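Local coordinates for SCARECROW-LIKE protein 7 (Oryza sativa Japonica Group, PDB 5HYZ) that probably acts as a transcription factor in plant development and abiotic stress resistance, binding DNA in vitro, with its GRAS domain involved in that binding, at residues A[110-116]-A[201-207]; A[100-105]-A[235-239]; A[141-145]-A[195-201]. All coordinates share one frame; numbering follows the deposited sequence.

Interaction 1: A[110-116]-A[201-207]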
ATOM      1  N   LYS A 110     -10.540  24.061  13.881  1.00 16.65           N
ATOM      2  CA  LYS A 110     -11.736  23.222  13.692  1.00 15.30           C
ATOM      3  C   LYS A 110     -11.960  23.054  12.194  1.00 14.57           C
ATOM      4  O   LYS A 110     -11.926  24.031  11.457  1.00 15.19           O
ATOM      5  CB  LYS A 110     -12.974  23.880  14.323  1.00 16.27           C
ATOM      6  CG  LYS A 110     -12.788  24.132  15.810  1.00 22.10           C
ATOM      7  CD  LYS A 110     -14.128  24.608  16.359  1.00 31.89           C
ATOM      8  CE  LYS A 110     -13.965  25.327  17.691  1.00 47.57           C
ATOM      9  NZ  LYS A 110     -15.336  25.732  18.192  1.00 53.34           N
ATOM     10  N   ILE A 111     -12.139  21.810  11.772  1.00 13.30           N
ATOM     11  CA  ILE A 111     -12.213  21.502  10.363  1.00 12.57           C
ATOM     12  C   ILE A 111     -13.473  20.706  10.074  1.00 12.99           C
ATOM     13  O   ILE A 111     -13.846  19.777  10.833  1.00 13.05           O
ATOM     14  CB  ILE A 111     -10.959  20.687   9.933  1.00 15.85           C
ATOM     15  CG1 ILE A 111      -9.696  21.619  10.021  1.00 18.15           C
ATOM     16  CG2 ILE A 111     -11.139  20.177   8.462  1.00 13.73           C
ATOM     17  CD1 ILE A 111      -8.363  20.880   9.842  1.00 20.67           C
ATOM     18  N   HIS A 112     -14.140  21.043   8.975  1.00 11.02           N
ATOM     19  CA  HIS A 112     -15.331  20.297   8.576  1.00 11.13           C
ATOM     20  C   HIS A 112     -15.124  19.810   7.160  1.00  9.43           C
ATOM     21  O   HIS A 112     -15.002  20.631   6.236  1.00 11.31           O
ATOM     22  CB  HIS A 112     -16.556  21.213   8.668  1.00 12.48           C
ATOM     23  CG  HIS A 112     -17.844  20.535   8.369  1.00 15.07           C
ATOM     24  ND1 HIS A 112     -19.037  21.224   8.384  1.00 24.48           N
ATOM     25  CD2 HIS A 112     -18.149  19.261   8.021  1.00 16.24           C
ATOM     26  CE1 HIS A 112     -20.027  20.391   8.093  1.00 24.58           C
ATOM     27  NE2 HIS A 112     -19.517  19.195   7.860  1.00 20.13           N
ATOM     28  N   ILE A 113     -15.072  18.504   6.961  1.00 10.33           N
ATOM     29  CA  ILE A 113     -14.914  17.909   5.614  1.00  8.69           C
ATOM     30  C   ILE A 113     -16.292  17.540   5.032  1.00 12.92           C
ATOM     31  O   ILE A 113     -17.063  16.870   5.705  1.00 10.59           O
ATOM     32  CB  ILE A 113     -14.087  16.594   5.698  1.00 11.72           C
ATOM     33  CG1 ILE A 113     -12.712  16.833   6.344  1.00 14.76           C
ATOM     34  CG2 ILE A 113     -13.961  15.899   4.309  1.00 13.15           C
ATOM     35  CD1 ILE A 113     -11.872  17.866   5.599  1.00 14.51           C
ATOM     36  N   VAL A 114     -16.588  17.966   3.816  1.00  8.48           N
ATOM     37  CA  VAL A 114     -17.801  17.520   3.134  1.00  9.29           C
ATOM     38  C   VAL A 114     -17.405  16.627   2.011  1.00 10.85           C
ATOM     39  O   VAL A 114     -16.759  17.063   1.066  1.00 13.12           O
ATOM     40  CB  VAL A 114     -18.647  18.734   2.636  1.00 12.31           C
ATOM     41  CG1 VAL A 114     -19.972  18.191   1.926  1.00 11.38           C
ATOM     42  CG2 VAL A 114     -18.987  19.593   3.833  1.00 12.02           C
ATOM     43  N   ASP A 115     -17.749  15.351   2.101  1.00 10.31           N
ATOM     44  CA  ASP A 115     -17.369  14.387   1.070  1.00 10.41           C
ATOM     45  C   ASP A 115     -18.555  14.038   0.178  1.00 13.23           C
ATOM     46  O   ASP A 115     -19.482  13.304   0.623  1.00 12.32           O
ATOM     47  CB  ASP A 115     -16.792  13.094   1.712  1.00 12.77           C
ATOM     48  CG  ASP A 115     -16.081  12.206   0.693  1.00 14.08           C
ATOM     49  OD1 ASP A 115     -15.878  12.619  -0.473  1.00 14.01           O
ATOM     50  OD2 ASP A 115     -15.649  11.082   1.046  1.00 11.37           O
ATOM     51  N   PHE A 116     -18.568  14.571  -1.063  1.00 11.09           N
ATOM     52  CA  PHE A 116     -19.583  14.202  -2.024  1.00 13.62           C
ATOM     53  C   PHE A 116     -19.144  12.946  -2.728  1.00 16.25           C
ATOM     54  O   PHE A 116     -18.256  12.956  -3.611  1.00 15.97           O
ATOM     55  CB  PHE A 116     -19.831  15.323  -3.049  1.00 11.83           C
ATOM     56  CG  PHE A 116     -20.626  16.454  -2.508  1.00 15.76           C
ATOM     57  CD1 PHE A 116     -22.043  16.405  -2.486  1.00 16.58           C
ATOM     58  CD2 PHE A 116     -19.974  17.598  -2.063  1.00 13.30           C
ATOM     59  CE1 PHE A 116     -22.736  17.498  -1.984  1.00 15.09           C
ATOM     60  CE2 PHE A 116     -20.621  18.694  -1.572  1.00 14.12           C
ATOM     61  CZ  PHE A 116     -22.058  18.638  -1.528  1.00 12.33           C
ATOM     62  N   GLU A 201     -15.318  27.175  11.777  1.00 25.90           N
ATOM     63  CA  GLU A 201     -14.601  25.991  11.317  1.00 19.20           C
ATOM     64  C   GLU A 201     -14.218  26.234   9.872  1.00 17.87           C
ATOM     65  O   GLU A 201     -14.868  27.011   9.173  1.00 20.88           O
ATOM     66  CB  GLU A 201     -15.481  24.726  11.468  1.00 21.14           C
ATOM     67  CG  GLU A 201     -16.586  24.739  10.515  1.00 27.29           C
ATOM     68  CD  GLU A 201     -17.669  23.674  10.794  1.00 26.93           C
ATOM     69  OE1 GLU A 201     -17.480  22.910  11.756  1.00 26.67           O
ATOM     70  OE2 GLU A 201     -18.622  23.640   9.955  1.00 29.54           O
ATOM     71  N   ALA A 202     -13.136  25.626   9.421  1.00 15.79           N
ATOM     72  CA  ALA A 202     -12.788  25.673   8.007  1.00 16.80           C
ATOM     73  C   ALA A 202     -13.438  24.496   7.321  1.00 15.50           C
ATOM     74  O   ALA A 202     -13.394  23.378   7.834  1.00 19.13           O
ATOM     75  CB  ALA A 202     -11.278  25.611   7.799  1.00 16.89           C
ATOM     76  N   VAL A 203     -13.947  24.728   6.120  1.00 12.15           N
ATOM     77  CA  VAL A 203     -14.602  23.694   5.373  1.00 10.00           C
ATOM     78  C   VAL A 203     -13.724  23.275   4.177  1.00 10.71           C
ATOM     79  O   VAL A 203     -13.165  24.144   3.499  1.00 11.66           O
ATOM     80  CB  VAL A 203     -15.957  24.216   4.835  1.00 12.19           C
ATOM     81  CG1 VAL A 203     -16.544  23.164   3.933  1.00 12.67           C
ATOM     82  CG2 VAL A 203     -16.901  24.538   6.027  1.00 15.24           C
ATOM     83  N   ALA A 204     -13.596  21.966   3.942  1.00 10.22           N
ATOM     84  CA  ALA A 204     -13.045  21.459   2.696  1.00 13.51           C
ATOM     85  C   ALA A 204     -14.082  20.575   2.049  1.00 12.19           C
ATOM     86  O   ALA A 204     -14.691  19.729   2.711  1.00 11.81           O
ATOM     87  CB  ALA A 204     -11.727  20.663   2.949  1.00 10.88           C
ATOM     88  N   VAL A 205     -14.262  20.733   0.753  1.00 11.50           N
ATOM     89  CA  VAL A 205     -15.218  19.922   0.012  1.00  8.94           C
ATOM     90  C   VAL A 205     -14.465  19.015  -0.913  1.00 10.44           C
ATOM     91  O   VAL A 205     -13.562  19.470  -1.608  1.00 12.69           O
ATOM     92  CB  VAL A 205     -16.205  20.805  -0.828  1.00  9.35           C
ATOM     93  CG1 VAL A 205     -17.227  19.921  -1.507  1.00 12.19           C
ATOM     94  CG2 VAL A 205     -16.959  21.685   0.156  1.00  8.87           C
ATOM     95  N   ASN A 206     -14.853  17.741  -0.952  1.00  7.29           N
ATOM     96  CA  ASN A 206     -14.109  16.731  -1.692  1.00  9.96           C
ATOM     97  C   ASN A 206     -15.034  16.069  -2.755  1.00 10.31           C
ATOM     98  O   ASN A 206     -16.126  15.575  -2.438  1.00 12.99           O
ATOM     99  CB  ASN A 206     -13.573  15.679  -0.674  1.00  9.52           C
ATOM    100  CG  ASN A 206     -12.695  14.645  -1.307  1.00 10.87           C
ATOM    101  OD1 ASN A 206     -11.519  14.955  -1.598  1.00 12.44           O
ATOM    102  ND2 ASN A 206     -13.161  13.364  -1.352  1.00  9.53           N
ATOM    103  N   PHE A 207     -14.629  16.098  -4.021  1.00 10.04           N
ATOM    104  CA  PHE A 207     -15.319  15.379  -5.074  1.00  8.60           C
ATOM    105  C   PHE A 207     -14.369  14.352  -5.706  1.00 11.64           C
ATOM    106  O   PHE A 207     -13.676  14.676  -6.676  1.00 10.93           O
ATOM    107  CB  PHE A 207     -15.730  16.321  -6.182  1.00 10.09           C
ATOM    108  CG  PHE A 207     -16.808  17.317  -5.791  1.00 12.22           C
ATOM    109  CD1 PHE A 207     -18.142  16.916  -5.741  1.00 12.52           C
ATOM    110  CD2 PHE A 207     -16.475  18.652  -5.479  1.00 12.39           C
ATOM    111  CE1 PHE A 207     -19.138  17.838  -5.436  1.00 13.64           C
ATOM    112  CE2 PHE A 207     -17.477  19.589  -5.163  1.00 11.85           C
ATOM    113  CZ  PHE A 207     -18.821  19.159  -5.154  1.00 13.11           C
TER
HETATM  114  O   HOH W   1     -15.087  21.080  13.214  1.00 20.75           O

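Interaction 2: A[100-105]-A[235-239]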
ATOM      1  N   ALA A 100      -3.639  18.571  -0.278  1.00 13.73           N
ATOM      2  CA  ALA A 100      -4.229  19.917  -0.527  1.00 13.95           C
ATOM      3  C   ALA A 100      -5.148  20.390   0.614  1.00 13.61           C
ATOM      4  O   ALA A 100      -5.104  21.566   0.995  1.00 10.81           O
ATOM      5  CB  ALA A 100      -5.012  19.927  -1.807  1.00 14.37           C
ATOM      6  N   ILE A 101      -5.942  19.458   1.170  1.00  9.21           N
ATOM      7  CA  ILE A 101      -6.799  19.836   2.307  1.00 10.49           C
ATOM      8  C   ILE A 101      -5.945  20.246   3.521  1.00 12.07           C
ATOM      9  O   ILE A 101      -6.227  21.203   4.219  1.00 14.01           O
ATOM     10  CB  ILE A 101      -7.700  18.658   2.649  1.00  7.99           C
ATOM     11  CG1 ILE A 101      -8.669  18.452   1.460  1.00 11.92           C
ATOM     12  CG2 ILE A 101      -8.459  18.943   3.961  1.00 10.15           C
ATOM     13  CD1 ILE A 101      -9.493  17.081   1.515  1.00 12.88           C
ATOM     14  N   LEU A 102      -4.885  19.464   3.768  1.00 11.66           N
ATOM     15  CA  LEU A 102      -4.012  19.720   4.923  1.00 12.60           C
ATOM     16  C   LEU A 102      -3.404  21.082   4.832  1.00 16.65           C
ATOM     17  O   LEU A 102      -3.349  21.818   5.815  1.00 18.32           O
ATOM     18  CB  LEU A 102      -2.924  18.619   4.997  1.00 16.07           C
ATOM     19  CG  LEU A 102      -2.027  18.628   6.232  1.00 32.61           C
ATOM     20  CD1 LEU A 102      -2.859  18.037   7.313  1.00 29.49           C
ATOM     21  CD2 LEU A 102      -0.788  17.770   6.064  1.00 32.72           C
ATOM     22  N   GLU A 103      -2.932  21.428   3.641  1.00 14.33           N
ATOM     23  CA  GLU A 103      -2.325  22.723   3.483  1.00 19.36           C
ATOM     24  C   GLU A 103      -3.323  23.871   3.523  1.00 19.16           C
ATOM     25  O   GLU A 103      -3.034  24.918   4.104  1.00 20.10           O
ATOM     26  CB  GLU A 103      -1.554  22.750   2.187  1.00 20.84           C
ATOM     27  CG  GLU A 103      -0.313  21.847   2.428  1.00 20.88           C
ATOM     28  CD  GLU A 103       0.560  21.648   1.166  1.00 37.20           C
ATOM     29  OE1 GLU A 103       0.289  22.292   0.129  1.00 35.31           O
ATOM     30  OE2 GLU A 103       1.482  20.805   1.216  1.00 36.18           O
ATOM     31  N   ALA A 104      -4.491  23.671   2.930  1.00 13.37           N
ATOM     32  CA  ALA A 104      -5.504  24.751   2.940  1.00 13.36           C
ATOM     33  C   ALA A 104      -6.053  25.072   4.314  1.00 17.44           C
ATOM     34  O   ALA A 104      -6.537  26.176   4.562  1.00 15.24           O
ATOM     35  CB  ALA A 104      -6.670  24.387   1.988  1.00 14.47           C
ATOM     36  N   THR A 105      -6.023  24.109   5.221  1.00 13.61           N
ATOM     37  CA  THR A 105      -6.754  24.229   6.486  1.00 14.87           C
ATOM     38  C   THR A 105      -5.795  24.346   7.673  1.00 16.15           C
ATOM     39  O   THR A 105      -6.216  24.285   8.811  1.00 16.91           O
ATOM     40  CB  THR A 105      -7.673  23.051   6.749  1.00 13.52           C
ATOM     41  OG1 THR A 105      -6.958  21.816   6.690  1.00 14.84           O
ATOM     42  CG2 THR A 105      -8.785  22.995   5.676  1.00 15.09           C
ATOM     43  N   ALA A 235     -12.402  26.448   2.280  1.00 12.30           N
ATOM     44  CA  ALA A 235     -11.003  26.788   2.179  1.00 17.29           C
ATOM     45  C   ALA A 235     -10.406  26.189   0.942  1.00 12.01           C
ATOM     46  O   ALA A 235      -9.417  26.732   0.363  1.00 12.81           O
ATOM     47  CB  ALA A 235     -10.258  26.269   3.437  1.00 14.77           C
ATOM     48  N   VAL A 236     -10.939  25.011   0.537  1.00 11.39           N
ATOM     49  CA  VAL A 236     -10.485  24.338  -0.678  1.00 10.03           C
ATOM     50  C   VAL A 236     -11.560  23.325  -1.118  1.00 12.66           C
ATOM     51  O   VAL A 236     -12.318  22.798  -0.300  1.00  9.66           O
ATOM     52  CB  VAL A 236      -9.102  23.599  -0.433  1.00 11.61           C
ATOM     53  CG1 VAL A 236      -9.293  22.380   0.496  1.00 15.12           C
ATOM     54  CG2 VAL A 236      -8.492  23.159  -1.781  1.00 13.42           C
ATOM     55  N   VAL A 237     -11.598  23.057  -2.410  1.00  9.58           N
ATOM     56  CA  VAL A 237     -12.416  22.038  -3.014  1.00 10.83           C
ATOM     57  C   VAL A 237     -11.491  21.162  -3.814  1.00 13.57           C
ATOM     58  O   VAL A 237     -10.725  21.661  -4.681  1.00 13.76           O
ATOM     59  CB  VAL A 237     -13.468  22.650  -3.975  1.00 11.16           C
ATOM     60  CG1 VAL A 237     -14.275  21.504  -4.664  1.00 12.49           C
ATOM     61  CG2 VAL A 237     -14.426  23.604  -3.217  1.00 11.78           C
ATOM     62  N   THR A 238     -11.498  19.869  -3.528  1.00 10.37           N
ATOM     63  CA  THR A 238     -10.639  18.973  -4.261  1.00 11.23           C
ATOM     64  C   THR A 238     -11.437  18.177  -5.255  1.00 14.71           C
ATOM     65  O   THR A 238     -12.571  17.758  -4.982  1.00 14.09           O
ATOM     66  CB  THR A 238      -9.875  18.007  -3.310  1.00 13.32           C
ATOM     67  OG1 THR A 238     -10.793  17.513  -2.329  1.00 14.05           O
ATOM     68  CG2 THR A 238      -8.835  18.805  -2.544  1.00 14.15           C
ATOM     69  N   LEU A 239     -10.845  18.010  -6.438  1.00 10.71           N
ATOM     70  CA  LEU A 239     -11.522  17.364  -7.536  1.00  8.00           C
ATOM     71  C   LEU A 239     -10.661  16.232  -8.051  1.00 12.51           C
ATOM     72  O   LEU A 239      -9.474  16.461  -8.415  1.00 13.10           O
ATOM     73  CB  LEU A 239     -11.792  18.361  -8.681  1.00 11.44           C
ATOM     74  CG  LEU A 239     -12.475  17.798  -9.935  1.00 13.10           C
ATOM     75  CD1 LEU A 239     -13.902  17.379  -9.595  1.00 15.35           C
ATOM     76  CD2 LEU A 239     -12.533  18.952 -11.000  1.00 15.56           C
TER

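Interaction 3: A[141-145]-A[195-201]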
ATOM      1  N   ARG A 141     -11.181  19.927  16.700  1.00 16.72           N
ATOM      2  CA  ARG A 141     -12.369  19.188  16.298  1.00 17.26           C
ATOM      3  C   ARG A 141     -12.328  18.942  14.789  1.00 14.25           C
ATOM      4  O   ARG A 141     -11.988  19.854  14.014  1.00 15.95           O
ATOM      5  CB  ARG A 141     -13.660  19.993  16.625  1.00 18.89           C
ATOM      6  CG  ARG A 141     -14.966  19.191  16.296  1.00 27.31           C
ATOM      7  CD  ARG A 141     -16.242  20.054  16.514  1.00 25.26           C
ATOM      8  NE  ARG A 141     -16.298  21.221  15.636  1.00 36.16           N
ATOM      9  CZ  ARG A 141     -17.345  22.036  15.536  1.00 41.44           C
ATOM     10  NH1 ARG A 141     -18.399  21.804  16.312  1.00 46.62           N
ATOM     11  NH2 ARG A 141     -17.325  23.080  14.693  1.00 35.40           N
ATOM     12  N   ILE A 142     -12.701  17.727  14.401  1.00 13.53           N
ATOM     13  CA  ILE A 142     -12.873  17.394  12.993  1.00 12.20           C
ATOM     14  C   ILE A 142     -14.275  16.797  12.806  1.00 15.78           C
ATOM     15  O   ILE A 142     -14.637  15.811  13.500  1.00 14.68           O
ATOM     16  CB  ILE A 142     -11.774  16.398  12.531  1.00 16.29           C
ATOM     17  CG1 ILE A 142     -10.426  17.120  12.660  1.00 15.61           C
ATOM     18  CG2 ILE A 142     -12.051  15.956  11.095  1.00 13.37           C
ATOM     19  CD1 ILE A 142      -9.252  16.183  12.955  1.00 22.02           C
ATOM     20  N   ARG A 143     -15.055  17.394  11.884  1.00 11.26           N
ATOM     21  CA  ARG A 143     -16.351  16.841  11.523  1.00 11.20           C
ATOM     22  C   ARG A 143     -16.337  16.408  10.075  1.00 10.48           C
ATOM     23  O   ARG A 143     -15.678  17.044   9.248  1.00 10.79           O
ATOM     24  CB  ARG A 143     -17.446  17.914  11.715  1.00 12.43           C
ATOM     25  CG  ARG A 143     -17.621  18.257  13.163  1.00 19.47           C
ATOM     26  CD  ARG A 143     -19.036  18.876  13.334  1.00 34.04           C
ATOM     27  NE  ARG A 143     -19.151  20.152  12.663  1.00 35.30           N
ATOM     28  CZ  ARG A 143     -20.243  20.617  12.045  1.00 35.90           C
ATOM     29  NH1 ARG A 143     -21.354  19.905  11.922  1.00 33.63           N
ATOM     30  NH2 ARG A 143     -20.207  21.820  11.515  1.00 26.96           N
ATOM     31  N   ILE A 144     -16.988  15.306   9.762  1.00 11.39           N
ATOM     32  CA  ILE A 144     -17.137  14.862   8.383  1.00  9.19           C
ATOM     33  C   ILE A 144     -18.623  14.675   8.061  1.00 13.03           C
ATOM     34  O   ILE A 144     -19.373  14.071   8.835  1.00 11.34           O
ATOM     35  CB  ILE A 144     -16.363  13.533   8.140  1.00 11.58           C
ATOM     36  CG1 ILE A 144     -14.891  13.767   8.500  1.00 12.67           C
ATOM     37  CG2 ILE A 144     -16.509  13.104   6.664  1.00 12.42           C
ATOM     38  CD1 ILE A 144     -13.984  12.650   8.006  1.00 17.92           C
ATOM     39  N   THR A 145     -19.053  15.268   6.954  1.00 11.27           N
ATOM     40  CA  THR A 145     -20.411  15.042   6.450  1.00 12.24           C
ATOM     41  C   THR A 145     -20.303  14.261   5.155  1.00 12.69           C
ATOM     42  O   THR A 145     -19.652  14.725   4.216  1.00 12.79           O
ATOM     43  CB  THR A 145     -21.138  16.404   6.211  1.00 13.23           C
ATOM     44  OG1 THR A 145     -21.239  17.097   7.463  1.00 17.89           O
ATOM     45  CG2 THR A 145     -22.532  16.107   5.628  1.00 14.06           C
ATOM     46  N   PHE A 195     -25.974  21.039   5.545  1.00 12.78           N
ATOM     47  CA  PHE A 195     -24.604  20.654   5.912  1.00 15.50           C
ATOM     48  C   PHE A 195     -24.205  21.122   7.300  1.00 15.99           C
ATOM     49  O   PHE A 195     -23.139  20.726   7.791  1.00 18.81           O
ATOM     50  CB  PHE A 195     -23.654  21.201   4.818  1.00 10.09           C
ATOM     51  CG  PHE A 195     -23.922  20.554   3.495  1.00 13.03           C
ATOM     52  CD1 PHE A 195     -24.963  20.990   2.654  1.00 14.79           C
ATOM     53  CD2 PHE A 195     -23.201  19.428   3.120  1.00 13.99           C
ATOM     54  CE1 PHE A 195     -25.203  20.318   1.433  1.00 14.90           C
ATOM     55  CE2 PHE A 195     -23.442  18.761   1.960  1.00 11.81           C
ATOM     56  CZ  PHE A 195     -24.448  19.178   1.097  1.00 13.58           C
ATOM     57  N   LEU A 196     -25.043  21.968   7.934  1.00 14.43           N
ATOM     58  CA  LEU A 196     -24.826  22.378   9.328  1.00 15.60           C
ATOM     59  C   LEU A 196     -23.407  22.956   9.542  1.00 19.91           C
ATOM     60  O   LEU A 196     -22.710  22.629  10.508  1.00 19.40           O
ATOM     61  CB  LEU A 196     -25.087  21.194  10.279  1.00 15.64           C
ATOM     62  CG  LEU A 196     -26.512  20.658  10.133  1.00 19.38           C
ATOM     63  CD1 LEU A 196     -26.608  19.311  10.881  1.00 15.31           C
ATOM     64  CD2 LEU A 196     -27.460  21.659  10.816  1.00 21.38           C
ATOM     65  N   VAL A 197     -22.990  23.826   8.625  1.00 19.63           N
ATOM     66  CA  VAL A 197     -21.669  24.462   8.726  1.00 20.32           C
ATOM     67  C   VAL A 197     -21.721  25.526   9.799  1.00 22.70           C
ATOM     68  O   VAL A 197     -22.773  26.087  10.090  1.00 24.57           O
ATOM     69  CB  VAL A 197     -21.208  25.069   7.371  1.00 25.76           C
ATOM     70  CG1 VAL A 197     -21.039  23.954   6.325  1.00 25.53           C
ATOM     71  CG2 VAL A 197     -22.155  26.186   6.917  1.00 33.28           C
ATOM     72  N   GLU A 198     -20.600  25.724  10.472  1.00 20.15           N
ATOM     73  CA  GLU A 198     -20.499  26.686  11.581  1.00 19.96           C
ATOM     74  C   GLU A 198     -19.450  27.728  11.270  1.00 23.62           C
ATOM     75  O   GLU A 198     -18.444  27.452  10.573  1.00 23.39           O
ATOM     76  CB  GLU A 198     -20.147  25.972  12.874  1.00 25.14           C
ATOM     77  CG  GLU A 198     -21.206  24.953  13.190  1.00 28.22           C
ATOM     78  CD  GLU A 198     -21.074  24.327  14.541  1.00 39.92           C
ATOM     79  OE1 GLU A 198     -19.929  24.068  15.007  1.00 44.37           O
ATOM     80  OE2 GLU A 198     -22.145  24.088  15.141  1.00 49.66           O
ATOM     81  N   PRO A 199     -19.657  28.938  11.785  1.00 33.61           N
ATOM     82  CA  PRO A 199     -18.776  30.039  11.390  1.00 39.77           C
ATOM     83  C   PRO A 199     -17.324  29.860  11.888  1.00 32.26           C
ATOM     84  O   PRO A 199     -16.410  30.415  11.275  1.00 39.02           O
ATOM     85  CB  PRO A 199     -19.459  31.272  12.021  1.00 43.35           C
ATOM     86  CG  PRO A 199     -20.183  30.733  13.205  1.00 44.18           C
ATOM     87  CD  PRO A 199     -20.658  29.347  12.790  1.00 42.37           C
ATOM     88  N   ASP A 200     -17.094  29.061  12.927  1.00 24.13           N
ATOM     89  CA  ASP A 200     -15.726  28.963  13.441  1.00 28.11           C
ATOM     90  C   ASP A 200     -14.908  27.777  12.893  1.00 27.35           C
ATOM     91  O   ASP A 200     -13.898  27.406  13.486  1.00 28.88           O
ATOM     92  CB  ASP A 200     -15.763  28.895  14.983  1.00 37.04           C
ATOM     93  CG  ASP A 200     -16.547  27.671  15.516  1.00 44.39           C
ATOM     94  OD1 ASP A 200     -17.245  26.966  14.737  1.00 41.03           O
ATOM     95  OD2 ASP A 200     -16.454  27.387  16.730  1.00 49.98           O
ATOM     96  N   GLU A 201     -15.318  27.175  11.777  1.00 25.90           N
ATOM     97  CA  GLU A 201     -14.601  25.991  11.317  1.00 19.20           C
ATOM     98  C   GLU A 201     -14.218  26.234   9.872  1.00 17.87           C
ATOM     99  O   GLU A 201     -14.868  27.011   9.173  1.00 20.88           O
ATOM    100  CB  GLU A 201     -15.481  24.726  11.468  1.00 21.14           C
ATOM    101  CG  GLU A 201     -16.586  24.739  10.515  1.00 27.29           C
ATOM    102  CD  GLU A 201     -17.669  23.674  10.794  1.00 26.93           C
ATOM    103  OE1 GLU A 201     -17.480  22.910  11.756  1.00 26.67           O
ATOM    104  OE2 GLU A 201     -18.622  23.640   9.955  1.00 29.54           O
TER
HETATM  105  O   HOH W   1     -15.087  21.080  13.214  1.00 20.75           O
HETATM  106  O   HOH W   2     -22.996  18.090   9.114  1.00 24.16           O

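Interaction 1: A[110-116]-A[201-207]
Ile111 through Asp115 run parallel to Ala202 through Asn206 in register, the strand axes 4.7 Å apart and the N-to-C directions 22° from each other. Backbone hydrogen bonds alternate between the two strands: the Lys110, His112 and Val114 carbonyls accept from Ala202, Ala204 and Asn206, and the Ala202 and Ala204 carbonyls take the N-H groups of His112 and Val114. At the N-terminal end, His112 ND1 donates to Glu201 OE2 over 2.9 Å, coming from above the carboxylate plane, with ring and carboxylate planes 62° apart. The imidazole reaches this oxygen with CG anti to the backbone N (chi1 -176°). Its NE2 is hydrogen-bonded to Thr145, which fixes the ring's rotation. On the other face of the sheet, Asn206 ND2 gives Asp115 OD1 a nearly straight bond of 3.0 Å, the oxygen lying in the amide plane; Asp115 OD2 accepts from Trp124, and Asn206 OD1 from Thr238 and Gln123. Further along the histidine face, the rings of Phe116 and Phe207 are nearly parallel but slid apart, with centroids 5.0 Å from each other, and Val205 CG1 meets the Phe116 edge 3.6 Å from CE2. Strand 141-148 flanks 110-116, whereas 236-242 flanks 201-207; helix 122-132 packs on the Ile111, Ile113 and Asn206 face, and helix 220-231 on that of Val205, Phe116 and Phe207.

Interaction 2: A[100-105]-A[235-239]
Ala104 CB sits against Val236, 3.5 Å from its CB and close to its CG1 as well, the tightest approach between helix end and strand. The helix runs almost antiparallel to the strand, their segment axes 8.8 Å apart. Val236 CG1 stands between the backbone N and the carbonyl carbon (chi1 70°), a rotamer that turns this methyl up toward the helix, where it also meets Ile101 CA at 4.0 Å. One turn back, Ile101 and Thr238 cross at about a right angle: Ile101 CG1 comes to 4.0 Å from Thr238 CG2. Thr238 CG2 also lies 4.1 Å from Ala100 CB, so that two helix residues share it. At the other end, Ala235 CB touches the Ala104 carbonyl oxygen and the Thr105 methyl.

Behind this first shell, Thr105 OG1 donates to Ile101 O over 2.6 Å, satisfying the hydroxyl within the last helical turn and leaving CG2 to pack on Ala235. Thr238 OG1 is bonded to Asn206 OD1 on the adjacent strand, which anchors the side chain while its methyl faces the helix. Ala204 of strand 202-208 and Ala373 of strand 366-374 also touch Val236, and Trp124 and Leu127 of helix 122-132 border Ile101. With no hydrogen bond between the two segments, the contact rests on shape and apolar burial: neither threonine hydroxyl is used across it, Thr105 turning its own back to the helix and Thr238 its own to the next strand, and apolar contacts, mostly of methyl groups, seat this end of helix 89-104 on the strand.

Interaction 3: A[141-145]-A[195-201]
Arg143 of strand 141-148 meets Glu201 and Leu196 of the loop before strand 202-208. From CB its chain leaves with CG anti to the carbonyl carbon and bends about CG-CD (chi3 -67°), bringing the guanidinium edge to Glu201. Arg143 NE makes a weak bond to Glu201 OE1; NH2 gives that oxygen a stronger one of 2.9 Å, on its syn lone pair, and a bent, weak one to OE2, the planar groups 24° apart. Arg143 NH2 also bonds Leu196 O at 2.8 Å, 166° at the hydrogen, while NH1 reaches this carbonyl weakly. Arg143 NE lies 3.9 Å above the centre of the Arg141 guanidinium. The carboxylates of Glu198 and Glu201 probably offset this closeness of positive groups: Arg141 NH1 and NH2 grip Glu198 OE1 end-on, NH2 at 2.8 Å, and NH2 forms a salt bridge to Glu201 OE1 at 2.9 Å. Glu201 OE2 also accepts from Glu198 N, tying their type I turn back on itself. A water bridges Phe195 O and Thr145 OG1, held also by His112, and Thr145 CG2 comes near Phe195 CD2. This salt-bridge network fastens a connecting loop to the parallel sheet of the Rossmann-like core of the GRAS domain.

Overall arrangement
From the N terminus, helix 89-104 comes first and leads directly into strand 110-118, so interactions 1 and 2 start close together in sequence. Strand 141-148 follows. The loop at 195-201 then returns to it, closing the innermost excursion, interaction 3; the chain continues straight into strand 202-208, which closes interaction 1 around it. Strand 236-242 finally meets the helix and closes interaction 2 around both, so the three loops are concentric and none cross. Interactions 1 and 3 share Glu201 and a water, and polar side-chain links join interaction 1 to each of the others. Interactions 2 and 3, their centres about 15 Å apart, connect through the shared sheet.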